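Local coordinates for endoribonuclease ToxN (Bacillus thuringiensis, PDB 4ATO), which cuts RNA within adenine-rich sequences as the toxin of a type III toxin-antitoxin system and is bound by its own pseudoknotted antitoxin RNA, ToxI, at residues E133-D138 with C157-L162. Sequence-based numbering, arbitrary orientation.
Sequences EKVYKD and CDFPKL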
loop_
_atom_site.group_PDB
_atom_site.type_symbol
_atom_site.label_atom_id
_atom_site.label_comp_id
_atom_site.label_asym_id
_atom_site.label_seq_id
_atom_site.Cartn_x
_atom_site.Cartn_y
_atom_site.Cartn_z
ATOM N N GLU A 133 -10.685 13.556 19.962
ATOM C CA GLU A 133 -11.753 12.809 20.609
ATOM C C GLU A 133 -11.263 12.110 21.863
ATOM O O GLU A 133 -11.956 12.110 22.882
ATOM C CB GLU A 133 -12.383 11.794 19.652
ATOM C CG GLU A 133 -12.857 12.419 18.343
ATOM C CD GLU A 133 -13.630 11.452 17.462
ATOM O OE1 GLU A 133 -13.377 10.224 17.529
ATOM O OE2 GLU A 133 -14.498 11.930 16.702
ATOM N N LYS A 134 -10.068 11.526 21.794
ATOM C CA LYS A 134 -9.513 10.818 22.946
ATOM C C LYS A 134 -9.288 11.771 24.109
ATOM O O LYS A 134 -9.680 11.461 25.239
ATOM C CB LYS A 134 -8.207 10.081 22.603
ATOM C CG LYS A 134 -8.394 8.846 21.742
ATOM C CD LYS A 134 -7.051 8.190 21.424
ATOM C CE LYS A 134 -7.168 7.143 20.316
ATOM N NZ LYS A 134 -8.218 6.113 20.548
ATOM N N VAL A 135 -8.666 12.927 23.854
ATOM C CA VAL A 135 -8.385 13.810 24.992
ATOM C C VAL A 135 -9.619 14.521 25.541
ATOM O O VAL A 135 -9.756 14.663 26.755
ATOM C CB VAL A 135 -7.173 14.776 24.802
ATOM C CG1 VAL A 135 -6.353 14.418 23.593
ATOM C CG2 VAL A 135 -7.599 16.245 24.808
ATOM N N TYR A 136 -10.526 14.941 24.663
ATOM C CA TYR A 136 -11.758 15.571 25.122
ATOM C C TYR A 136 -12.522 14.625 26.048
ATOM O O TYR A 136 -13.000 15.031 27.099
ATOM C CB TYR A 136 -12.657 15.955 23.952
ATOM C CG TYR A 136 -13.931 16.651 24.397
ATOM C CD1 TYR A 136 -13.962 18.026 24.551
ATOM C CD2 TYR A 136 -15.098 15.932 24.661
ATOM C CE1 TYR A 136 -15.105 18.675 24.950
ATOM C CE2 TYR A 136 -16.253 16.580 25.073
ATOM C CZ TYR A 136 -16.246 17.956 25.213
ATOM O OH TYR A 136 -17.378 18.637 25.608
ATOM N N LYS A 137 -12.634 13.365 25.640
ATOM C CA LYS A 137 -13.305 12.356 26.452
ATOM C C LYS A 137 -12.643 12.233 27.820
ATOM O O LYS A 137 -13.313 12.303 28.852
ATOM C CB LYS A 137 -13.284 10.995 25.750
ATOM C CG LYS A 137 -14.652 10.351 25.567
ATOM C CD LYS A 137 -15.506 11.127 24.561
ATOM C CE LYS A 137 -16.855 10.450 24.313
ATOM N NZ LYS A 137 -17.720 10.409 25.532
ATOM N N ASP A 138 -11.324 12.057 27.828
ATOM C CA ASP A 138 -10.607 11.855 29.086
ATOM C C ASP A 138 -10.578 13.076 30.001
ATOM O O ASP A 138 -10.605 12.937 31.225
ATOM C CB ASP A 138 -9.191 11.346 28.835
ATOM C CG ASP A 138 -9.113 9.840 28.844
ATOM O OD1 ASP A 138 -10.128 9.198 29.186
ATOM O OD2 ASP A 138 -8.041 9.296 28.523
ATOM N N CYS A 157 -6.528 22.705 28.651
ATOM C CA CYS A 157 -7.576 23.642 29.035
ATOM C C CYS A 157 -8.766 22.919 29.702
ATOM O O CYS A 157 -9.036 21.732 29.444
ATOM C CB CYS A 157 -8.084 24.388 27.804
ATOM S SG CYS A 157 -6.891 25.476 27.024
ATOM N N ASP A 158 -9.470 23.650 30.558
ATOM C CA ASP A 158 -10.693 23.178 31.186
ATOM C C ASP A 158 -11.802 23.319 30.148
ATOM O O ASP A 158 -12.489 24.340 30.096
ATOM C CB ASP A 158 -10.995 24.041 32.419
ATOM C CG ASP A 158 -12.155 23.511 33.253
ATOM O OD1 ASP A 158 -12.953 22.704 32.741
ATOM O OD2 ASP A 158 -12.276 23.919 34.429
ATOM N N PHE A 159 -11.958 22.304 29.302
ATOM C CA PHE A 159 -12.913 22.388 28.199
ATOM C C PHE A 159 -14.331 22.747 28.650
ATOM O O PHE A 159 -14.951 23.621 28.045
ATOM C CB PHE A 159 -12.927 21.108 27.355
ATOM C CG PHE A 159 -11.598 20.757 26.763
ATOM C CD1 PHE A 159 -10.831 21.718 26.137
ATOM C CD2 PHE A 159 -11.116 19.464 26.842
ATOM C CE1 PHE A 159 -9.594 21.399 25.606
ATOM C CE2 PHE A 159 -9.882 19.133 26.303
ATOM C CZ PHE A 159 -9.120 20.108 25.688
ATOM N N PRO A 160 -14.853 22.074 29.699
ATOM C CA PRO A 160 -16.227 22.392 30.107
ATOM C C PRO A 160 -16.402 23.844 30.527
ATOM O O PRO A 160 -17.424 24.455 30.209
ATOM C CB PRO A 160 -16.451 21.469 31.309
ATOM C CG PRO A 160 -15.590 20.300 31.031
ATOM C CD PRO A 160 -14.344 20.895 30.427
ATOM N N LYS A 161 -15.420 24.386 31.235
ATOM C CA LYS A 161 -15.497 25.778 31.651
ATOM C C LYS A 161 -15.545 26.700 30.430
ATOM O O LYS A 161 -16.357 27.623 30.380
ATOM C CB LYS A 161 -14.334 26.137 32.578
ATOM C CG LYS A 161 -14.564 27.400 33.395
ATOM C CD LYS A 161 -13.518 27.568 34.495
ATOM C CE LYS A 161 -13.819 28.784 35.372
ATOM N NZ LYS A 161 -12.750 29.043 36.382
ATOM N N LEU A 162 -14.697 26.433 29.437
ATOM C CA LEU A 162 -14.684 27.237 28.216
ATOM C C LEU A 162 -15.993 27.115 27.428
ATOM O O LEU A 162 -16.413 28.067 26.770
ATOM C CB LEU A 162 -13.494 26.870 27.318
ATOM C CG LEU A 162 -12.076 27.112 27.860
ATOM C CD1 LEU A 162 -11.028 26.895 26.763
ATOM C CD2 LEU A 162 -11.946 28.496 28.483
#
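Phe159 barely overlaps the ring of Tyr136: the planes are near parallel, inclined by 21°, but lie at different heights and are slid apart. The 5.8 Å between centroids divides into about 4.0 Å of height above the Phe159 plane and about 4.3 Å of lateral slide. The nearest ring carbons are Phe159 CD2 and Tyr136 CD1, 3.9 Å apart, while Tyr136 CE1 reaches the CB of Phe159. CG2 of Val135 comes in at the edge of the Phe159 ring, near its plane, 4.0 Å from CE2. The pairs that meet are all carbon to carbon, no hydrogen bond crosses, and all three side chains are buried. With CG of Tyr136 anti to the backbone nitrogen (chi1 -178°), the ring extends from its helix past Phe159, and its OH hydrogen-bonds Glu163 and Asn47. Over the Phe159 face turned from Tyr136 sits Cys157 O, from the same segment, 3.7 Å above the ring centre. Asp158 occupies the N-cap position: its OD1 accepts a weak bond from Lys161 N at 3.3 Å. Phe159 thus projects from the first turn of helix 159-169 toward the C-terminal end of helix 108-139, which also contacts the bound RNA, Lys134 NZ pairing with a phosphate. Strand 78-89 of the antiparallel sheet adjoins this junction, Val84 touching Val135 and Met87 touching Phe159; the intervening helix 147-155 lies between the two helices in sequence.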